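PDB 7C6O: cobalamin biosynthesis protein CobN from Mycobacterium tuberculosis, which is the large, catalytic subunit of cobaltochelatase, which probably inserts cobalt into the corrin ring during cobalamin biosynthesis. Local coordinates for residues C346-V349 against A350-V354; P517-I520 against Y521-D525; P565-L569 against G570-S574; S1071-Y1074 against F1075-H1078. One frame throughout, in Å; residues are numbered along the deposited sequence.

Interaction 1 of 4, residues C346-V349 against A350-V354; sequences CARV and AGLAV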
loop_
_atom_site.group_PDB
_atom_site.type_symbol
_atom_site.label_atom_id
_atom_site.label_comp_id
_atom_site.label_asym_id
_atom_site.label_seq_id
_atom_site.Cartn_x
_atom_site.Cartn_y
_atom_site.Cartn_z
ATOM N N CYS A 346 -2.324 15.067 20.620
ATOM C CA CYS A 346 -1.669 14.374 21.723
ATOM C C CYS A 346 -2.617 13.381 22.378
ATOM O O CYS A 346 -2.210 12.274 22.754
ATOM C CB CYS A 346 -1.160 15.379 22.758
ATOM S SG CYS A 346 0.353 16.245 22.294
ATOM N N ALA A 347 -3.890 13.757 22.514
ATOM C CA ALA A 347 -4.874 12.862 23.112
ATOM C C ALA A 347 -5.098 11.626 22.250
ATOM O O ALA A 347 -5.282 10.521 22.775
ATOM C CB ALA A 347 -6.189 13.608 23.339
ATOM N N ARG A 348 -5.086 11.789 20.926
ATOM C CA ARG A 348 -5.256 10.640 20.041
ATOM C C ARG A 348 -4.069 9.691 20.144
ATOM O O ARG A 348 -4.245 8.471 20.233
ATOM C CB ARG A 348 -5.451 11.108 18.598
ATOM C CG ARG A 348 -5.469 9.976 17.576
ATOM C CD ARG A 348 -6.748 9.143 17.654
ATOM N NE ARG A 348 -7.921 9.888 17.201
ATOM C CZ ARG A 348 -8.935 10.247 17.984
ATOM N NH1 ARG A 348 -8.937 9.921 19.269
ATOM N NH2 ARG A 348 -9.955 10.928 17.477
ATOM N N VAL A 349 -2.846 10.231 20.131
ATOM C CA VAL A 349 -1.662 9.385 20.273
ATOM C C VAL A 349 -1.651 8.720 21.644
ATOM O O VAL A 349 -1.418 7.511 21.765
ATOM C CB VAL A 349 -0.380 10.202 20.038
ATOM C CG1 VAL A 349 0.847 9.332 20.284
ATOM C CG2 VAL A 349 -0.357 10.769 18.628
ATOM N N ALA A 350 -1.903 9.503 22.696
ATOM C CA ALA A 350 -1.938 8.945 24.045
ATOM C C ALA A 350 -3.045 7.909 24.185
ATOM O O ALA A 350 -2.838 6.846 24.785
ATOM C CB ALA A 350 -2.122 10.062 25.073
ATOM N N GLY A 351 -4.228 8.201 23.639
ATOM C CA GLY A 351 -5.324 7.249 23.722
ATOM C C GLY A 351 -5.010 5.949 23.009
ATOM O O GLY A 351 -5.237 4.863 23.547
ATOM N N LEU A 352 -4.470 6.044 21.791
ATOM C CA LEU A 352 -4.076 4.843 21.060
ATOM C C LEU A 352 -3.057 4.025 21.844
ATOM O O LEU A 352 -3.158 2.795 21.910
ATOM C CB LEU A 352 -3.514 5.220 19.692
ATOM C CG LEU A 352 -4.523 5.675 18.637
ATOM C CD1 LEU A 352 -3.803 6.303 17.451
ATOM C CD2 LEU A 352 -5.371 4.498 18.184
ATOM N N ALA A 353 -2.065 4.691 22.441
ATOM C CA ALA A 353 -1.042 3.967 23.188
ATOM C C ALA A 353 -1.637 3.257 24.397
ATOM O O ALA A 353 -1.315 2.093 24.663
ATOM C CB ALA A 353 0.070 4.923 23.619
ATOM N N VAL A 354 -2.512 3.942 25.139
ATOM C CA VAL A 354 -3.098 3.350 26.339
ATOM C C VAL A 354 -4.013 2.186 25.976
ATOM O O VAL A 354 -3.982 1.133 26.622
ATOM C CB VAL A 354 -3.838 4.426 27.157
ATOM C CG1 VAL A 354 -4.684 3.788 28.255
ATOM C CG2 VAL A 354 -2.842 5.405 27.761
#

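Interaction 2 of 4, residues P517-I520 against Y521-D525; sequences PVAI and YHDPD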
loop_
_atom_site.group_PDB
_atom_site.type_symbol
_atom_site.label_atom_id
_atom_site.label_comp_id
_atom_site.label_asym_id
_atom_site.label_seq_id
_atom_site.Cartn_x
_atom_site.Cartn_y
_atom_site.Cartn_z
ATOM N N PRO A 517 -27.091 8.368 -6.106
ATOM C CA PRO A 517 -26.369 8.190 -7.378
ATOM C C PRO A 517 -25.878 9.492 -7.987
ATOM O O PRO A 517 -24.940 9.459 -8.793
ATOM C CB PRO A 517 -27.408 7.508 -8.279
ATOM C CG PRO A 517 -28.725 7.896 -7.696
ATOM C CD PRO A 517 -28.506 7.977 -6.211
ATOM N N VAL A 518 -26.480 10.632 -7.639
ATOM C CA VAL A 518 -25.952 11.915 -8.094
ATOM C C VAL A 518 -24.539 12.126 -7.564
ATOM O O VAL A 518 -23.702 12.749 -8.230
ATOM C CB VAL A 518 -26.897 13.059 -7.673
ATOM C CG1 VAL A 518 -26.356 14.408 -8.134
ATOM C CG2 VAL A 518 -28.290 12.824 -8.232
ATOM N N ALA A 519 -24.242 11.595 -6.374
ATOM C CA ALA A 519 -22.897 11.717 -5.822
ATOM C C ALA A 519 -21.873 10.954 -6.655
ATOM O O ALA A 519 -20.685 11.299 -6.638
ATOM C CB ALA A 519 -22.877 11.225 -4.375
ATOM N N ILE A 520 -22.302 9.923 -7.385
ATOM C CA ILE A 520 -21.367 9.186 -8.230
ATOM C C ILE A 520 -20.864 10.069 -9.364
ATOM O O ILE A 520 -19.693 9.992 -9.758
ATOM C CB ILE A 520 -22.027 7.902 -8.766
ATOM C CG1 ILE A 520 -22.498 7.016 -7.609
ATOM C CG2 ILE A 520 -21.061 7.145 -9.667
ATOM C CD1 ILE A 520 -23.272 5.793 -8.058
ATOM N N TYR A 521 -21.734 10.926 -9.903
ATOM C CA TYR A 521 -21.348 11.788 -11.011
ATOM C C TYR A 521 -20.610 13.045 -10.567
ATOM O O TYR A 521 -19.982 13.699 -11.406
ATOM C CB TYR A 521 -22.579 12.199 -11.826
ATOM C CG TYR A 521 -23.094 11.133 -12.771
ATOM C CD1 TYR A 521 -23.930 10.119 -12.320
ATOM C CD2 TYR A 521 -22.751 11.149 -14.118
ATOM C CE1 TYR A 521 -24.404 9.144 -13.184
ATOM C CE2 TYR A 521 -23.219 10.178 -14.991
ATOM C CZ TYR A 521 -24.047 9.181 -14.519
ATOM O OH TYR A 521 -24.516 8.215 -15.383
ATOM N N HIS A 522 -20.665 13.403 -9.283
ATOM C CA HIS A 522 -20.187 14.725 -8.878
ATOM C C HIS A 522 -19.372 14.769 -7.595
ATOM O O HIS A 522 -18.687 15.775 -7.376
ATOM C CB HIS A 522 -21.370 15.688 -8.725
ATOM C CG HIS A 522 -22.134 15.907 -9.992
ATOM N ND1 HIS A 522 -21.735 16.810 -10.953
ATOM C CD2 HIS A 522 -23.270 15.337 -10.457
ATOM C CE1 HIS A 522 -22.594 16.787 -11.957
ATOM N NE2 HIS A 522 -23.535 15.903 -11.681
ATOM N N ASP A 523 -19.412 13.760 -6.729
ATOM C CA ASP A 523 -18.855 13.876 -5.380
ATOM C C ASP A 523 -18.028 12.651 -5.020
ATOM O O ASP A 523 -18.445 11.823 -4.202
ATOM C CB ASP A 523 -19.975 14.085 -4.359
ATOM C CG ASP A 523 -20.878 15.241 -4.721
ATOM O OD1 ASP A 523 -20.410 16.399 -4.684
ATOM O OD2 ASP A 523 -22.051 14.987 -5.060
ATOM N N PRO A 524 -16.829 12.518 -5.592
ATOM C CA PRO A 524 -15.909 11.488 -5.092
ATOM C C PRO A 524 -15.553 11.685 -3.630
ATOM O O PRO A 524 -15.188 10.709 -2.965
ATOM C CB PRO A 524 -14.682 11.630 -6.003
ATOM C CG PRO A 524 -14.765 13.025 -6.538
ATOM C CD PRO A 524 -16.228 13.322 -6.671
ATOM N N ASP A 525 -15.695 12.908 -3.101
ATOM C CA ASP A 525 -15.400 13.227 -1.707
ATOM C C ASP A 525 -16.614 13.105 -0.794
ATOM O O ASP A 525 -16.659 13.766 0.254
ATOM C CB ASP A 525 -14.803 14.633 -1.603
ATOM C CG ASP A 525 -15.597 15.666 -2.377
ATOM O OD1 ASP A 525 -16.541 15.284 -3.100
ATOM O OD2 ASP A 525 -15.271 16.866 -2.260
#

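Interaction 3 of 4, residues P565-L569 against G570-S574; sequences PGKTL and GMSAS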
loop_
_atom_site.group_PDB
_atom_site.type_symbol
_atom_site.label_atom_id
_atom_site.label_comp_id
_atom_site.label_asym_id
_atom_site.label_seq_id
_atom_site.Cartn_x
_atom_site.Cartn_y
_atom_site.Cartn_z
ATOM N N PRO A 565 -12.676 9.940 2.866
ATOM C CA PRO A 565 -11.997 11.202 2.558
ATOM C C PRO A 565 -11.275 11.768 3.772
ATOM O O PRO A 565 -11.724 11.641 4.914
ATOM C CB PRO A 565 -13.140 12.122 2.107
ATOM C CG PRO A 565 -14.185 11.189 1.602
ATOM C CD PRO A 565 -14.100 9.974 2.489
ATOM N N GLY A 566 -10.141 12.394 3.500
ATOM C CA GLY A 566 -9.297 12.944 4.539
ATOM C C GLY A 566 -7.903 13.165 3.982
ATOM O O GLY A 566 -7.672 13.051 2.779
ATOM N N LYS A 567 -6.979 13.478 4.886
ATOM C CA LYS A 567 -5.601 13.677 4.466
ATOM C C LYS A 567 -4.989 12.365 3.976
ATOM O O LYS A 567 -5.446 11.266 4.313
ATOM C CB LYS A 567 -4.764 14.254 5.608
ATOM C CG LYS A 567 -5.276 15.590 6.127
ATOM C CD LYS A 567 -4.305 16.220 7.113
ATOM C CE LYS A 567 -4.933 17.423 7.802
ATOM N NZ LYS A 567 -5.475 18.416 6.830
ATOM N N THR A 568 -3.941 12.501 3.156
ATOM C CA THR A 568 -3.204 11.343 2.652
ATOM C C THR A 568 -2.749 10.440 3.793
ATOM O O THR A 568 -2.957 9.220 3.765
ATOM C CB THR A 568 -1.997 11.818 1.845
ATOM O OG1 THR A 568 -1.198 12.683 2.665
ATOM C CG2 THR A 568 -2.443 12.584 0.609
ATOM N N LEU A 569 -2.110 11.031 4.795
ATOM C CA LEU A 569 -1.732 10.357 6.030
ATOM C C LEU A 569 -1.399 11.449 7.040
ATOM O O LEU A 569 -1.408 12.640 6.717
ATOM C CB LEU A 569 -0.572 9.375 5.823
ATOM C CG LEU A 569 0.855 9.878 5.591
ATOM C CD1 LEU A 569 1.826 8.704 5.616
ATOM C CD2 LEU A 569 0.974 10.633 4.282
ATOM N N GLY A 570 -1.109 11.038 8.269
ATOM C CA GLY A 570 -1.036 12.000 9.352
ATOM C C GLY A 570 -2.417 12.539 9.671
ATOM O O GLY A 570 -2.668 13.744 9.555
ATOM N N MET A 571 -3.320 11.646 10.080
ATOM C CA MET A 571 -4.736 11.976 10.157
ATOM C C MET A 571 -4.993 13.092 11.165
ATOM O O MET A 571 -4.327 13.195 12.200
ATOM C CB MET A 571 -5.554 10.738 10.529
ATOM C CG MET A 571 -5.191 9.481 9.740
ATOM S SD MET A 571 -5.041 9.740 7.958
ATOM C CE MET A 571 -6.730 10.120 7.508
ATOM N N SER A 572 -5.972 13.934 10.843
ATOM C CA SER A 572 -6.418 15.027 11.694
ATOM C C SER A 572 -7.761 14.685 12.321
ATOM O O SER A 572 -8.387 13.667 12.004
ATOM C CB SER A 572 -6.537 16.332 10.898
ATOM O OG SER A 572 -7.665 16.305 10.041
ATOM N N ALA A 573 -8.213 15.569 13.214
ATOM C CA ALA A 573 -9.514 15.387 13.844
ATOM C C ALA A 573 -10.664 15.576 12.862
ATOM O O ALA A 573 -11.781 15.122 13.137
ATOM C CB ALA A 573 -9.667 16.349 15.024
ATOM N N SER A 574 -10.428 16.231 11.727
ATOM C CA SER A 574 -11.477 16.415 10.737
ATOM C C SER A 574 -11.454 15.346 9.654
ATOM O O SER A 574 -12.253 15.419 8.715
ATOM C CB SER A 574 -11.374 17.808 10.104
ATOM O OG SER A 574 -10.205 17.931 9.320
#

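Interaction 4 of 4, residues S1071-Y1074 against F1075-H1078; sequences SDDY and FQYH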
loop_
_atom_site.group_PDB
_atom_site.type_symbol
_atom_site.label_atom_id
_atom_site.label_comp_id
_atom_site.label_asym_id
_atom_site.label_seq_id
_atom_site.Cartn_x
_atom_site.Cartn_y
_atom_site.Cartn_z
ATOM N N SER A 1071 -10.843 -8.689 -9.971
ATOM C CA SER A 1071 -10.862 -7.452 -9.206
ATOM C C SER A 1071 -11.512 -6.355 -10.031
ATOM O O SER A 1071 -11.272 -6.247 -11.237
ATOM C CB SER A 1071 -9.452 -7.013 -8.792
ATOM O OG SER A 1071 -9.487 -5.741 -8.166
ATOM N N ASP A 1072 -12.334 -5.543 -9.368
ATOM C CA ASP A 1072 -13.011 -4.443 -10.040
ATOM C C ASP A 1072 -12.045 -3.368 -10.522
ATOM O O ASP A 1072 -12.404 -2.578 -11.402
ATOM C CB ASP A 1072 -14.031 -3.813 -9.095
ATOM C CG ASP A 1072 -13.417 -3.430 -7.764
ATOM O OD1 ASP A 1072 -13.175 -4.335 -6.937
ATOM O OD2 ASP A 1072 -13.147 -2.228 -7.560
ATOM N N ASP A 1073 -10.834 -3.315 -9.967
ATOM C CA ASP A 1073 -9.949 -2.190 -10.250
ATOM C C ASP A 1073 -9.470 -2.184 -11.696
ATOM O O ASP A 1073 -9.213 -1.111 -12.254
ATOM C CB ASP A 1073 -8.765 -2.208 -9.287
ATOM C CG ASP A 1073 -9.165 -1.832 -7.876
ATOM O OD1 ASP A 1073 -9.896 -0.829 -7.713
ATOM O OD2 ASP A 1073 -8.762 -2.543 -6.934
ATOM N N TYR A 1074 -9.353 -3.355 -12.325
ATOM C CA TYR A 1074 -8.853 -3.388 -13.694
ATOM C C TYR A 1074 -9.842 -2.737 -14.654
ATOM O O TYR A 1074 -9.472 -1.842 -15.423
ATOM C CB TYR A 1074 -8.524 -4.824 -14.110
ATOM C CG TYR A 1074 -7.315 -5.357 -13.376
ATOM C CD1 TYR A 1074 -6.029 -5.066 -13.814
ATOM C CD2 TYR A 1074 -7.459 -6.121 -12.225
ATOM C CE1 TYR A 1074 -4.920 -5.534 -13.133
ATOM C CE2 TYR A 1074 -6.355 -6.596 -11.540
ATOM C CZ TYR A 1074 -5.090 -6.298 -11.997
ATOM O OH TYR A 1074 -3.991 -6.769 -11.317
ATOM N N PHE A 1075 -11.115 -3.141 -14.613
ATOM C CA PHE A 1075 -12.058 -2.525 -15.542
ATOM C C PHE A 1075 -12.290 -1.057 -15.200
ATOM O O PHE A 1075 -12.536 -0.250 -16.101
ATOM C CB PHE A 1075 -13.374 -3.322 -15.602
ATOM C CG PHE A 1075 -14.417 -2.919 -14.579
ATOM C CD1 PHE A 1075 -15.254 -1.829 -14.799
ATOM C CD2 PHE A 1075 -14.601 -3.671 -13.430
ATOM C CE1 PHE A 1075 -16.221 -1.472 -13.868
ATOM C CE2 PHE A 1075 -15.569 -3.325 -12.497
ATOM C CZ PHE A 1075 -16.379 -2.220 -12.716
ATOM N N GLN A 1076 -12.184 -0.686 -13.923
ATOM C CA GLN A 1076 -12.374 0.713 -13.546
ATOM C C GLN A 1076 -11.301 1.603 -14.162
ATOM O O GLN A 1076 -11.608 2.625 -14.787
ATOM C CB GLN A 1076 -12.361 0.860 -12.027
ATOM C CG GLN A 1076 -13.615 0.390 -11.333
ATOM C CD GLN A 1076 -13.745 0.999 -9.953
ATOM O OE1 GLN A 1076 -14.175 2.142 -9.809
ATOM N NE2 GLN A 1076 -13.363 0.242 -8.931
ATOM N N TYR A 1077 -10.033 1.231 -13.987
ATOM C CA TYR A 1077 -8.929 2.055 -14.473
ATOM C C TYR A 1077 -8.658 1.809 -15.952
ATOM O O TYR A 1077 -8.650 2.746 -16.760
ATOM C CB TYR A 1077 -7.670 1.782 -13.646
ATOM C CG TYR A 1077 -7.685 2.441 -12.289
ATOM C CD1 TYR A 1077 -8.324 1.841 -11.210
ATOM C CD2 TYR A 1077 -7.060 3.665 -12.085
ATOM C CE1 TYR A 1077 -8.341 2.442 -9.966
ATOM C CE2 TYR A 1077 -7.073 4.272 -10.845
ATOM C CZ TYR A 1077 -7.713 3.656 -9.791
ATOM O OH TYR A 1077 -7.724 4.256 -8.557
ATOM N N HIS A 1078 -8.421 0.551 -16.320
ATOM C CA HIS A 1078 -8.081 0.224 -17.702
ATOM C C HIS A 1078 -9.281 0.423 -18.618
ATOM O O HIS A 1078 -9.210 1.158 -19.609
ATOM C CB HIS A 1078 -7.571 -1.217 -17.776
ATOM C CG HIS A 1078 -6.910 -1.566 -19.071
ATOM N ND1 HIS A 1078 -6.892 -2.851 -19.570
ATOM C CD2 HIS A 1078 -6.216 -0.809 -19.955
ATOM C CE1 HIS A 1078 -6.227 -2.868 -20.710
ATOM N NE2 HIS A 1078 -5.804 -1.643 -20.965
HETATM O O HOH W 1 -11.901 -5.855 -13.663
#

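Interaction 1 of 4, residues C346-V349 against A350-V354
Ala347 O accepts the backbone N-H of Gly351 at 2.7 Å, the shortest of four successive i to i+4 bonds here. Ala350 N to Cys346 O, Leu352 N to Arg348 O and Ala353 N to Val349 O repeat the pattern one residue apart. The side-chain contact across this stretch of helix is between Arg348 and Leu352. The CG of Arg348 lies 4.0 Å from CD1 of Leu352, and the two chains cross obliquely. The arginine leaves the backbone with CG beside its own carbonyl carbon (chi1 173°), which leads the chain along the helix to the leucine. It then bends twice, and its guanidinium group forms salt bridges with Asp578 and Asp583. The aliphatic part of Arg348 therefore packs on Leu352, while its charged end is held by the acids. Leu352 CG also sits 3.2 Å from Arg348 O. On other faces of the helix, Val349 packs on Val324 and Val248, and Ala350 on Ala214 and Ile215. Cys346 touches Ala214 as well. This is regular alpha-helix, part of helix 343-361, packed against strands 246-249 and 321-331 of a mixed beta sheet.

Interaction 2 of 4, residues P517-I520 against Y521-D525
Ala519 and Asp523 make the closer-packed part of this contact. Ala519 O accepts Asp523 N at 2.8 Å. It also takes a weak bond from His522 N at 3.4 Å, so two N-H groups converge on one carbonyl oxygen. The aspartate side chain folds back over the alanine: with CG beside its own backbone N (chi1 -53°), OD2 packs 3.5 Å from Ala519 CA. The other carboxylate oxygen, OD1, is hydrogen-bonded to Tyr473 OH, which anchors the carboxylate.

Tyr521 N gives Val518 O a weak hydrogen bond. The tyrosine ring turns an edge to Pro517 O, with CD1 3.7 Å away in the ring plane. The hydroxyl bonds to Ser1015 O, and the ring packs on helix 1019-1030. Ile520 is buried against Phe513 and helix 1007-1013.

The Val518 and His522 side is looser and exposed. Val518 CG1 is 4.0 Å from CD2 of the His522 imidazole, and the two side chains cross at a slant. The ring also points its edge at Val518 O, with CD2 3.4 Å from that oxygen. His522 NE2 bonds to a glycerol, probably from the crystallisation liquor. This is a short, weakly bonded helical segment, about 517-522, that runs into a loop at Asp523 and Pro524.

Interaction 3 of 4, residues P565-L569 against G570-S574
Lys567 reaches across to Gly570 and Ser572, and Met571 folds back on Lys567 and Leu569; no hydrogen bond joins the two segments. Across the contact the lysine uses its methylenes. Its CE packs 3.7 Å from Ser572 CB, and its CD lies 3.8 Å from Gly570 O. Met571 packs through its thioether end. Its chain starts away from segment 565-569 but curls back through bends at chi2 and chi3. CE thus reaches 3.6 Å from Lys567 O, and SD lies 3.9 Å from Leu569 CA.

The polar contacts lie within one segment or beyond both. Ser572 OG and Ser574 OG share a hydrogen bond of 3.1 Å. The lysine chain is extended until a last bend at chi4 (-53°), which sets the direction of NZ. There NZ bonds to Asn299 O and Trp296 O, and the lysine makes a cation-pi contact with Trp296. The indole NE1 of that tryptophan bonds to Gly570 O. The chain changes course at Gly570, where the backbone is left-handed.

The turn belongs to the loop between strand 551-555 and helix 576-581. Leu569 packs on helices 305-313 and 595-604, Met571 touches Arg604 of the latter, and Ala573 rests on the start of helix 343-361.

Interaction 4 of 4, residues S1071-Y1074 against F1075-H1078
Asp1072 and Gln1076 lie side by side and point the same way, with carboxylate and amide planes 34° apart. Their ends meet in a weak, bent hydrogen bond from NE2 of Gln1076 to OD2 of Asp1072, 2.8 Å long. The aspartate CG stands between its own N and carbonyl carbon (chi1 53°), which turns the carboxylate toward the glutamine. The amide oxygen OE1 bonds to Leu1008 N, so both ends of the amide are used. Asp1073 crosses the same glutamine at a slant, with OD1 3.8 Å from NE2.

The Phe1075 ring has Gln1076 CG over one face, 4.0 Å above its plane and toward the rim. CB of Asp1072 lies 3.8 Å from Phe1075 CE2. Tyr1077 instead turns an edge to Asp1073 O, with CD1 3.3 Å from it. Both Tyr1077 and Tyr1074 meet Trp886 edge to face.

One water accepts Phe1075 N at 3.0 Å and donates to Ser1071 O. In one of its two conformers, Ser1071 OG takes a weak, tentative capping bond from Asp1073 N. This is the N-terminal start of helix 1072-1089, with Ser1071 at the N-cap position and a wider pi-type turn at 1075-1078, in the beta-alpha-beta unit between strands 1056-1061 and 1094-1099.

The four contacts follow one another along the chain, and none nests within or crosses another. Each pairs two adjoining segments, so each is a local contact and closes no long loop. Interaction 1 comes first, on a helix beside the seven-stranded sheet. Interaction 2 lies on a short, weakly bonded helix that packs against helices 1007-1013 and 1019-1030. Interaction 3 lies in the loop between strand 551-555 and helix 576-581. It touches interaction 2 through Asp525 O and Pro565 CG, 3.8 Å apart, and reaches helix 343-361 of interaction 1 through Ala573. Interaction 4 opens helix 1072-1089, its centre about 18 Å from that of interaction 2. Both it and interaction 2 pack on helix 1007-1013.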